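Lipid binding protein (Grifola frondosa, PDB 5H0Q) binds lipid, and probably recognises membrane domains in which sphingomyelin and cholesterol occur together. Local coordinates at residues L51-L62 / T100-A108; N134-L145 / S187-Y198. One frame throughout, in Å; residues are numbered along the deposited sequence.

How the contacts relate
Contact 1 (51-62 with 100-108) and contact 2 (134-145 with 187-198) have centres about 12 Å apart, on the same side of the chain's centre. They follow each other along the chain, the first closing before the second opens. A common sheet joins them: strand 60-68 pairs antiparallel with strand 99-105 and parallel with strand 193-201, and Leu62 N lies 2.9 Å from Ala194 O, a probable hydrogen bond. Contact 1 covers that sheet with the end of helix 41-55; contact 2 ties it to the five-stranded antiparallel sheet through strand 143-150. Together they describe successive layers, helix, sheet and sheet, at one end of the lipid-binding protein.

Contact 1: residues L51-L62 / T100-A108; sequences LKAEYGVGVCVL and TVFIHTKSA
Tyr55 lays its ring obliquely across the side chain of Thr105, with CD1 3.7 Å from CG2 of that threonine, while CB of Cys60 sits over one ring face near the rim. The phenol oxygen reaches the turn after the helix: Val59 N donates to Tyr55 OH at 3.2 Å. The aliphatic part of Lys106 crosses the phenol at about a right angle, CG being 3.6 Å from Tyr55 OH, and its CD rests against CB of Val59. The ammonium end of Lys106 turns elsewhere, to the carbonyls of Ser107 and Ala110. Water 1 also meets Tyr55 OH and is a weak partner of the lysine.

Ile103 fills the middle of the interface. Its CG1 is anti to the backbone N (chi1 -174°) and the chain then runs on extended, which carries CD1 to 3.6 Å from Leu62 CD1 and close to CB of Tyr55 and SG of Cys60. One helical turn before Tyr55, Leu51 slides past Val101 in the opposite direction, CD1 to CG1 3.8 Å.

Beneath these side chains the strands run antiparallel, their short axes 170° apart. Val61 and His104 form the hydrogen-bonded pair, with Val61 N to His104 O at 2.8 Å and His104 N to Val61 O at 3.1 Å; Lys106 N adds a bond of 2.9 Å to Val59 O. Cys60-Thr105 and Leu62-Ile103 are non-hydrogen-bonded pairs facing the helix. Val61 and His104 point to the other face, where the imidazole bonds Ser80 and Ser114 and meets Trp132 edge-to-face. With helix 41-55 against the Cys60-Thr105 and Leu62-Ile103 face and the second sheet behind Val61 and His104, this is the helix-flanked side of a beta sandwich.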
loop_
_atom_site.group_PDB
_atom_site.type_symbol
_atom_site.label_atom_id
_atom_site.label_comp_id
_atom_site.label_asym_id
_atom_site.label_seq_id
_atom_site.Cartn_x
_atom_site.Cartn_y
_atom_site.Cartn_z
ATOM N N LEU A 51 9.239 -12.635 5.268
ATOM C CA LEU A 51 8.256 -12.427 6.327
ATOM C C LEU A 51 7.295 -13.603 6.435
ATOM O O LEU A 51 6.931 -14.014 7.540
ATOM C CB LEU A 51 7.476 -11.120 6.089
ATOM C CG LEU A 51 8.303 -9.847 6.248
ATOM C CD1 LEU A 51 7.490 -8.637 5.781
ATOM C CD2 LEU A 51 8.740 -9.676 7.691
ATOM N N LYS A 52 6.843 -14.136 5.300
ATOM C CA LYS A 52 5.935 -15.279 5.333
ATOM C C LYS A 52 6.623 -16.503 5.913
ATOM O O LYS A 52 6.045 -17.218 6.738
ATOM C CB LYS A 52 5.402 -15.569 3.929
ATOM C CG LYS A 52 4.594 -16.866 3.842
ATOM C CD LYS A 52 3.880 -17.006 2.503
ATOM C CE LYS A 52 3.064 -18.291 2.429
ATOM N NZ LYS A 52 2.189 -18.326 1.225
ATOM N N ALA A 53 7.866 -16.761 5.497
ATOM C CA ALA A 53 8.598 -17.885 6.058
ATOM C C ALA A 53 8.795 -17.711 7.557
ATOM O O ALA A 53 8.680 -18.677 8.322
ATOM C CB ALA A 53 9.946 -18.037 5.349
ATOM N N GLU A 54 9.090 -16.489 7.997
ATOM C CA GLU A 54 9.300 -16.235 9.422
ATOM C C GLU A 54 7.999 -16.371 10.213
ATOM O O GLU A 54 8.004 -16.868 11.345
ATOM C CB GLU A 54 9.903 -14.841 9.603
ATOM C CG GLU A 54 10.112 -14.405 11.041
ATOM C CD GLU A 54 10.548 -12.955 11.145
ATOM O OE1 GLU A 54 10.138 -12.145 10.285
ATOM O OE2 GLU A 54 11.301 -12.626 12.084
ATOM N N TYR A 55 6.872 -15.952 9.635
ATOM C CA TYR A 55 5.607 -16.059 10.348
ATOM C C TYR A 55 5.108 -17.501 10.383
ATOM O O TYR A 55 4.684 -17.987 11.433
ATOM C CB TYR A 55 4.553 -15.154 9.715
ATOM C CG TYR A 55 3.179 -15.348 10.331
ATOM C CD1 TYR A 55 2.910 -14.886 11.614
ATOM C CD2 TYR A 55 2.163 -15.996 9.644
ATOM C CE1 TYR A 55 1.676 -15.067 12.200
ATOM C CE2 TYR A 55 0.914 -16.183 10.228
ATOM C CZ TYR A 55 0.685 -15.707 11.503
ATOM O OH TYR A 55 -0.532 -15.902 12.103
ATOM N N GLY A 56 5.139 -18.195 9.245
ATOM C CA GLY A 56 4.664 -19.563 9.177
ATOM C C GLY A 56 3.178 -19.690 8.904
ATOM O O GLY A 56 2.605 -18.949 8.092
ATOM N N VAL A 57 2.544 -20.604 9.609
ATOM C CA VAL A 57 1.148 -20.944 9.385
ATOM C C VAL A 57 0.274 -20.127 10.325
ATOM O O VAL A 57 0.506 -20.109 11.540
ATOM C CB VAL A 57 0.922 -22.447 9.602
ATOM C CG1 VAL A 57 -0.578 -22.793 9.506
ATOM C CG2 VAL A 57 1.721 -23.225 8.602
ATOM N N GLY A 58 -0.748 -19.478 9.772
ATOM C CA GLY A 58 -1.655 -18.705 10.593
ATOM C C GLY A 58 -2.558 -17.897 9.689
ATOM O O GLY A 58 -3.042 -18.433 8.690
ATOM N N VAL A 59 -2.825 -16.628 10.015
ATOM C CA VAL A 59 -3.496 -15.719 9.099
ATOM C C VAL A 59 -2.694 -14.437 9.113
ATOM O O VAL A 59 -2.416 -13.897 10.191
ATOM C CB VAL A 59 -4.953 -15.431 9.501
ATOM C CG1 VAL A 59 -5.567 -14.414 8.553
ATOM C CG2 VAL A 59 -5.769 -16.693 9.482
ATOM N N CYS A 60 -2.289 -13.978 7.938
ATOM C CA CYS A 60 -1.567 -12.719 7.845
ATOM C C CYS A 60 -1.700 -12.150 6.447
ATOM O O CYS A 60 -2.222 -12.785 5.529
ATOM C CB CYS A 60 -0.095 -12.902 8.168
ATOM S SG CYS A 60 0.819 -13.860 6.894
ATOM N N VAL A 61 -1.168 -10.947 6.291
ATOM C CA VAL A 61 -0.990 -10.351 4.982
ATOM C C VAL A 61 0.454 -9.907 4.885
ATOM O O VAL A 61 1.022 -9.386 5.849
ATOM C CB VAL A 61 -1.948 -9.165 4.713
ATOM C CG1 VAL A 61 -3.376 -9.664 4.583
ATOM C CG2 VAL A 61 -1.836 -8.075 5.816
ATOM N N LEU A 62 1.034 -10.112 3.722
ATOM C CA LEU A 62 2.408 -9.731 3.418
ATOM C C LEU A 62 2.273 -8.598 2.400
ATOM O O LEU A 62 2.020 -8.848 1.222
ATOM C CB LEU A 62 3.228 -10.880 2.845
ATOM C CG LEU A 62 3.584 -12.131 3.652
ATOM C CD1 LEU A 62 3.836 -11.836 5.108
ATOM C CD2 LEU A 62 2.489 -13.167 3.500
ATOM N N THR A 100 7.685 -0.131 0.001
ATOM C CA THR A 100 7.885 -0.650 1.339
ATOM C C THR A 100 7.138 -1.972 1.488
ATOM O O THR A 100 6.243 -2.304 0.707
ATOM C CB THR A 100 7.469 0.353 2.400
ATOM O OG1 THR A 100 7.978 -0.079 3.660
ATOM C CG2 THR A 100 5.958 0.522 2.470
ATOM N N VAL A 101 7.556 -2.751 2.483
ATOM C CA VAL A 101 6.996 -4.071 2.743
ATOM C C VAL A 101 6.794 -4.212 4.239
ATOM O O VAL A 101 7.664 -3.837 5.032
ATOM C CB VAL A 101 7.917 -5.195 2.224
ATOM C CG1 VAL A 101 7.335 -6.564 2.567
ATOM C CG2 VAL A 101 8.106 -5.045 0.724
ATOM N N PHE A 102 5.666 -4.790 4.628
ATOM C CA PHE A 102 5.450 -5.095 6.029
ATOM C C PHE A 102 4.490 -6.267 6.142
ATOM O O PHE A 102 3.812 -6.638 5.181
ATOM C CB PHE A 102 4.911 -3.871 6.789
ATOM C CG PHE A 102 3.552 -3.388 6.315
ATOM C CD1 PHE A 102 2.389 -3.913 6.847
ATOM C CD2 PHE A 102 3.445 -2.395 5.363
ATOM C CE1 PHE A 102 1.143 -3.479 6.413
ATOM C CE2 PHE A 102 2.208 -1.938 4.944
ATOM C CZ PHE A 102 1.056 -2.489 5.471
ATOM N N ILE A 103 4.449 -6.851 7.335
ATOM C CA ILE A 103 3.509 -7.909 7.643
ATOM C C ILE A 103 2.485 -7.389 8.641
ATOM O O ILE A 103 2.778 -6.565 9.506
ATOM C CB ILE A 103 4.242 -9.170 8.166
ATOM C CG1 ILE A 103 3.260 -10.328 8.355
ATOM C CG2 ILE A 103 4.960 -8.904 9.468
ATOM C CD1 ILE A 103 3.914 -11.655 8.685
ATOM N N HIS A 104 1.277 -7.898 8.517
ATOM C CA HIS A 104 0.253 -7.742 9.540
ATOM C C HIS A 104 -0.337 -9.117 9.781
ATOM O O HIS A 104 -0.653 -9.819 8.820
ATOM C CB HIS A 104 -0.825 -6.747 9.089
ATOM C CG HIS A 104 -1.703 -6.281 10.198
ATOM N ND1 HIS A 104 -2.858 -6.937 10.561
ATOM C CD2 HIS A 104 -1.601 -5.212 11.030
ATOM C CE1 HIS A 104 -3.440 -6.282 11.554
ATOM N NE2 HIS A 104 -2.692 -5.239 11.863
ATOM N N THR A 105 -0.468 -9.511 11.040
ATOM C CA THR A 105 -0.888 -10.866 11.366
ATOM C C THR A 105 -2.059 -10.846 12.326
ATOM O O THR A 105 -2.324 -9.853 12.998
ATOM C CB THR A 105 0.233 -11.690 12.022
ATOM O OG1 THR A 105 0.409 -11.290 13.390
ATOM C CG2 THR A 105 1.525 -11.517 11.292
ATOM N N LYS A 106 -2.742 -11.983 12.402
ATOM C CA LYS A 106 -3.754 -12.165 13.422
ATOM C C LYS A 106 -3.089 -12.123 14.793
ATOM O O LYS A 106 -1.862 -12.204 14.928
ATOM C CB LYS A 106 -4.488 -13.481 13.221
ATOM C CG LYS A 106 -3.621 -14.710 13.549
ATOM C CD LYS A 106 -4.416 -16.002 13.367
ATOM C CE LYS A 106 -3.689 -17.203 13.956
ATOM N NZ LYS A 106 -3.603 -17.095 15.418
ATOM N N SER A 107 -3.927 -12.042 15.814
ATOM C CA SER A 107 -3.419 -12.074 17.174
ATOM C C SER A 107 -2.914 -13.473 17.492
ATOM O O SER A 107 -3.502 -14.468 17.076
ATOM C CB SER A 107 -4.508 -11.678 18.153
ATOM O OG SER A 107 -4.952 -10.350 17.900
ATOM N N ALA A 108 -1.824 -13.537 18.239
ATOM C CA ALA A 108 -1.227 -14.815 18.602
ATOM C C ALA A 108 -2.255 -15.719 19.263
ATOM O O ALA A 108 -2.995 -15.312 20.175
ATOM C CB ALA A 108 -0.039 -14.578 19.528
HETATM O O HOH W 1 -0.481 -15.939 14.981
#

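Contact 2: residues N134-L145 / S187-Y198; sequences NPWNRSWDSQVL and STGNETTAYVEY
Strands 143-145 and 193-198 run in nearly the same direction, 13° apart, but their axes stay 9.1 Å from each other, as expected for strands of the two facing sheets of a beta sandwich rather than for paired neighbours. At one end of this interface a polar network centres on Asn134. Its CG is anti to the backbone N (chi1 -160°), and the amide extends toward the 189-192 loop. There ND2 donates to Glu191 O at 3.0 Å, with the acceptor in the amide plane and the donor in the carbonyl plane; ND2 also bonds Cys60 O on strand 60-68, beside strand 193-201 in the opposite sheet.

The carbonyl end of the same amide is gripped twice, from opposite faces: Ser142 OG donates to Asn134 OD1 at 2.6 Å and Arg138 NH1 does so at 2.8 Å. Arg138 folds back to get there, its chain bent at chi2 and chi3. NH1 also serves Pro135 O, and NH2 bonds Ser142 OG within the guanidinium plane, so the flat group is held at both its terminal nitrogens. Thr192 N lies over one of its faces and Trp140 O over the other, both offset toward the rim.

Asn190 closes the network from the second segment. Its OD1 accepts from Ser142 N at 2.8 Å, the donor standing 42° out of the carbonyl plane, and ND2 makes a weak bond to Asp141 OD1.

Farther along, the interface turns apolar. Val144 CG2 presses obliquely on the Tyr198 ring at 3.4 Å from CE1, and the phenol bonds Gly131 O. Between these two regions, water 2 bridges the segments, donating to Gln143 O at 3.0 Å and to Thr188 OG1 at 2.9 Å, while that hydroxyl gives its own hydrogen to Gly189 O.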
loop_
_atom_site.group_PDB
_atom_site.type_symbol
_atom_site.label_atom_id
_atom_site.label_comp_id
_atom_site.label_asym_id
_atom_site.label_seq_id
_atom_site.Cartn_x
_atom_site.Cartn_y
_atom_site.Cartn_z
ATOM N N ASN A 134 -8.445 -10.213 6.097
ATOM C CA ASN A 134 -8.150 -11.598 5.747
ATOM C C ASN A 134 -8.738 -12.477 6.841
ATOM O O ASN A 134 -8.187 -12.522 7.956
ATOM C CB ASN A 134 -6.645 -11.817 5.605
ATOM C CG ASN A 134 -6.331 -13.057 4.797
ATOM O OD1 ASN A 134 -7.228 -13.607 4.153
ATOM N ND2 ASN A 134 -5.058 -13.466 4.778
ATOM N N PRO A 135 -9.847 -13.165 6.595
ATOM C CA PRO A 135 -10.608 -13.775 7.688
ATOM C C PRO A 135 -10.074 -15.131 8.118
ATOM O O PRO A 135 -9.500 -15.882 7.330
ATOM C CB PRO A 135 -12.005 -13.934 7.083
ATOM C CG PRO A 135 -11.744 -14.157 5.650
ATOM C CD PRO A 135 -10.546 -13.295 5.307
ATOM N N TRP A 136 -10.312 -15.444 9.390
ATOM C CA TRP A 136 -9.975 -16.765 9.904
ATOM C C TRP A 136 -10.927 -17.815 9.364
ATOM O O TRP A 136 -10.513 -18.946 9.077
ATOM C CB TRP A 136 -9.994 -16.740 11.429
ATOM C CG TRP A 136 -9.310 -17.917 12.082
ATOM C CD1 TRP A 136 -7.972 -18.058 12.343
ATOM C CD2 TRP A 136 -9.938 -19.096 12.563
ATOM N NE1 TRP A 136 -7.734 -19.257 12.958
ATOM C CE2 TRP A 136 -8.930 -19.918 13.103
ATOM C CE3 TRP A 136 -11.260 -19.542 12.585
ATOM C CZ2 TRP A 136 -9.198 -21.153 13.656
ATOM C CZ3 TRP A 136 -11.529 -20.777 13.141
ATOM C CH2 TRP A 136 -10.503 -21.569 13.668
ATOM N N ASN A 137 -12.208 -17.464 9.203
ATOM C CA ASN A 137 -13.211 -18.406 8.718
ATOM C C ASN A 137 -13.186 -18.405 7.194
ATOM O O ASN A 137 -13.608 -17.430 6.556
ATOM C CB ASN A 137 -14.590 -18.034 9.256
ATOM C CG ASN A 137 -15.674 -18.963 8.776
ATOM O OD1 ASN A 137 -15.546 -19.614 7.742
ATOM N ND2 ASN A 137 -16.766 -19.015 9.522
ATOM N N ARG A 138 -12.703 -19.492 6.601
ATOM C CA ARG A 138 -12.458 -19.489 5.169
ATOM C C ARG A 138 -13.689 -19.848 4.356
ATOM O O ARG A 138 -13.579 -20.078 3.145
ATOM C CB ARG A 138 -11.282 -20.406 4.837
ATOM C CG ARG A 138 -9.994 -20.018 5.573
ATOM C CD ARG A 138 -9.645 -18.515 5.448
ATOM N NE ARG A 138 -9.365 -18.114 4.073
ATOM C CZ ARG A 138 -8.801 -16.952 3.733
ATOM N NH1 ARG A 138 -8.446 -16.072 4.656
ATOM N NH2 ARG A 138 -8.554 -16.678 2.469
ATOM N N SER A 139 -14.873 -19.839 4.966
ATOM C CA SER A 139 -16.081 -19.682 4.166
ATOM C C SER A 139 -16.098 -18.333 3.456
ATOM O O SER A 139 -16.831 -18.158 2.472
ATOM C CB SER A 139 -17.318 -19.839 5.051
ATOM O OG SER A 139 -17.437 -21.173 5.525
ATOM N N TRP A 140 -15.289 -17.390 3.917
ATOM C CA TRP A 140 -15.181 -16.062 3.330
ATOM C C TRP A 140 -13.815 -15.893 2.669
ATOM O O TRP A 140 -12.879 -16.663 2.900
ATOM C CB TRP A 140 -15.407 -14.990 4.404
ATOM C CG TRP A 140 -16.642 -15.226 5.236
ATOM C CD1 TRP A 140 -16.718 -15.921 6.412
ATOM C CD2 TRP A 140 -17.976 -14.776 4.954
ATOM N NE1 TRP A 140 -18.007 -15.925 6.879
ATOM C CE2 TRP A 140 -18.801 -15.234 6.004
ATOM C CE3 TRP A 140 -18.553 -14.033 3.920
ATOM C CZ2 TRP A 140 -20.172 -14.968 6.051
ATOM C CZ3 TRP A 140 -19.919 -13.773 3.968
ATOM C CH2 TRP A 140 -20.710 -14.243 5.025
ATOM N N ASP A 141 -13.701 -14.862 1.837
ATOM C CA ASP A 141 -12.509 -14.642 1.038
ATOM C C ASP A 141 -11.674 -13.513 1.614
ATOM O O ASP A 141 -12.185 -12.606 2.287
ATOM C CB ASP A 141 -12.872 -14.296 -0.405
ATOM C CG ASP A 141 -13.814 -15.293 -1.019
ATOM O OD1 ASP A 141 -13.692 -16.487 -0.689
ATOM O OD2 ASP A 141 -14.671 -14.876 -1.825
ATOM N N SER A 142 -10.380 -13.564 1.302
ATOM C CA SER A 142 -9.504 -12.422 1.536
ATOM C C SER A 142 -10.006 -11.199 0.781
ATOM O O SER A 142 -10.465 -11.300 -0.366
ATOM C CB SER A 142 -8.090 -12.736 1.082
ATOM O OG SER A 142 -7.641 -13.983 1.610
ATOM N N GLN A 143 -9.868 -10.033 1.422
ATOM C CA GLN A 143 -10.383 -8.768 0.896
ATOM C C GLN A 143 -9.318 -7.686 0.937
ATOM O O GLN A 143 -8.454 -7.670 1.822
ATOM C CB GLN A 143 -11.621 -8.286 1.685
ATOM C CG GLN A 143 -12.782 -9.285 1.699
ATOM C CD GLN A 143 -13.332 -9.566 0.317
ATOM O OE1 GLN A 143 -13.409 -8.673 -0.532
ATOM N NE2 GLN A 143 -13.733 -10.808 0.086
ATOM N N VAL A 144 -9.430 -6.730 0.003
ATOM C CA VAL A 144 -8.546 -5.574 -0.061
ATOM C C VAL A 144 -9.383 -4.368 -0.480
ATOM O O VAL A 144 -10.379 -4.512 -1.188
ATOM C CB VAL A 144 -7.377 -5.807 -1.037
ATOM C CG1 VAL A 144 -7.886 -5.937 -2.445
ATOM C CG2 VAL A 144 -6.339 -4.733 -0.925
ATOM N N LEU A 145 -8.968 -3.175 -0.035
ATOM C CA LEU A 145 -9.751 -1.968 -0.282
ATOM C C LEU A 145 -8.841 -0.759 -0.328
ATOM O O LEU A 145 -8.053 -0.546 0.600
ATOM C CB LEU A 145 -10.780 -1.771 0.821
ATOM C CG LEU A 145 -11.658 -0.517 0.708
ATOM C CD1 LEU A 145 -12.600 -0.679 -0.447
ATOM C CD2 LEU A 145 -12.383 -0.286 2.006
ATOM N N SER A 187 -4.491 -5.276 -4.526
ATOM C CA SER A 187 -4.792 -6.661 -4.848
ATOM C C SER A 187 -4.339 -7.561 -3.706
ATOM O O SER A 187 -3.385 -7.256 -2.992
ATOM C CB SER A 187 -4.110 -7.089 -6.151
ATOM O OG SER A 187 -2.705 -7.051 -5.984
ATOM N N THR A 188 -5.026 -8.694 -3.554
ATOM C CA THR A 188 -4.688 -9.672 -2.531
ATOM C C THR A 188 -4.861 -11.063 -3.112
ATOM O O THR A 188 -5.739 -11.302 -3.941
ATOM C CB THR A 188 -5.569 -9.526 -1.274
ATOM O OG1 THR A 188 -5.103 -10.395 -0.234
ATOM C CG2 THR A 188 -6.988 -9.830 -1.571
ATOM N N GLY A 189 -4.016 -11.979 -2.662
ATOM C CA GLY A 189 -4.315 -13.378 -2.840
ATOM C C GLY A 189 -5.472 -13.783 -1.954
ATOM O O GLY A 189 -5.805 -13.111 -0.981
ATOM N N ASN A 190 -6.127 -14.883 -2.308
ATOM C CA ASN A 190 -7.208 -15.418 -1.491
ATOM C C ASN A 190 -6.662 -16.643 -0.761
ATOM O O ASN A 190 -6.863 -17.776 -1.185
ATOM C CB ASN A 190 -8.396 -15.767 -2.330
ATOM C CG ASN A 190 -9.615 -16.076 -1.492
ATOM O OD1 ASN A 190 -9.642 -15.781 -0.298
ATOM N ND2 ASN A 190 -10.633 -16.644 -2.107
ATOM N N GLU A 191 -5.976 -16.403 0.352
ATOM C CA GLU A 191 -5.423 -17.482 1.161
ATOM C C GLU A 191 -5.120 -16.943 2.553
ATOM O O GLU A 191 -5.095 -15.724 2.784
ATOM C CB GLU A 191 -4.173 -18.080 0.510
ATOM C CG GLU A 191 -3.054 -17.095 0.244
ATOM C CD GLU A 191 -1.811 -17.758 -0.327
ATOM O OE1 GLU A 191 -1.474 -18.879 0.114
ATOM O OE2 GLU A 191 -1.166 -17.163 -1.216
ATOM N N THR A 192 -4.883 -17.877 3.484
ATOM C CA THR A 192 -4.690 -17.494 4.878
ATOM C C THR A 192 -3.450 -16.632 5.065
ATOM O O THR A 192 -3.449 -15.725 5.908
ATOM C CB THR A 192 -4.611 -18.728 5.787
ATOM O OG1 THR A 192 -3.557 -19.610 5.373
ATOM C CG2 THR A 192 -5.929 -19.477 5.773
ATOM N N THR A 193 -2.372 -16.917 4.330
ATOM C CA THR A 193 -1.169 -16.085 4.386
ATOM C C THR A 193 -1.009 -15.462 2.999
ATOM O O THR A 193 -0.380 -16.035 2.110
ATOM C CB THR A 193 0.068 -16.890 4.836
ATOM O OG1 THR A 193 0.148 -18.120 4.121
ATOM C CG2 THR A 193 -0.053 -17.228 6.275
ATOM N N ALA A 194 -1.596 -14.279 2.818
ATOM C CA ALA A 194 -1.838 -13.720 1.491
ATOM C C ALA A 194 -0.859 -12.605 1.159
ATOM O O ALA A 194 -0.575 -11.742 1.995
ATOM C CB ALA A 194 -3.263 -13.178 1.386
ATOM N N TYR A 195 -0.356 -12.621 -0.073
ATOM C CA TYR A 195 0.387 -11.480 -0.590
ATOM C C TYR A 195 -0.604 -10.389 -0.934
ATOM O O TYR A 195 -1.636 -10.639 -1.576
ATOM C CB TYR A 195 1.187 -11.851 -1.835
ATOM C CG TYR A 195 2.496 -12.574 -1.583
ATOM C CD1 TYR A 195 3.597 -12.337 -2.395
ATOM C CD2 TYR A 195 2.625 -13.467 -0.552
ATOM C CE1 TYR A 195 4.792 -12.994 -2.190
ATOM C CE2 TYR A 195 3.820 -14.147 -0.345
ATOM C CZ TYR A 195 4.899 -13.894 -1.157
ATOM O OH TYR A 195 6.092 -14.556 -0.950
ATOM N N VAL A 196 -0.271 -9.164 -0.541
ATOM C CA VAL A 196 -1.082 -7.993 -0.857
ATOM C C VAL A 196 -0.168 -6.995 -1.542
ATOM O O VAL A 196 0.983 -6.829 -1.126
ATOM C CB VAL A 196 -1.702 -7.394 0.416
ATOM C CG1 VAL A 196 -2.416 -6.075 0.108
ATOM C CG2 VAL A 196 -2.646 -8.368 1.024
ATOM N N GLU A 197 -0.683 -6.323 -2.582
ATOM C CA GLU A 197 0.045 -5.256 -3.266
ATOM C C GLU A 197 -0.842 -4.025 -3.386
ATOM O O GLU A 197 -1.988 -4.121 -3.829
ATOM C CB GLU A 197 0.501 -5.658 -4.661
ATOM C CG GLU A 197 1.285 -4.548 -5.424
ATOM C CD GLU A 197 1.681 -4.959 -6.833
ATOM O OE1 GLU A 197 0.777 -5.094 -7.671
ATOM O OE2 GLU A 197 2.889 -5.151 -7.084
ATOM N N TYR A 198 -0.309 -2.875 -2.985
ATOM C CA TYR A 198 -0.930 -1.577 -3.237
ATOM C C TYR A 198 -0.043 -0.795 -4.192
ATOM O O TYR A 198 1.164 -0.686 -3.952
ATOM C CB TYR A 198 -1.085 -0.805 -1.929
ATOM C CG TYR A 198 -1.987 -1.468 -0.941
ATOM C CD1 TYR A 198 -3.361 -1.517 -1.140
ATOM C CD2 TYR A 198 -1.464 -2.109 0.178
ATOM C CE1 TYR A 198 -4.198 -2.168 -0.234
ATOM C CE2 TYR A 198 -2.287 -2.743 1.092
ATOM C CZ TYR A 198 -3.646 -2.783 0.881
ATOM O OH TYR A 198 -4.484 -3.409 1.771
HETATM O O HOH W 2 -6.326 -9.770 2.363
#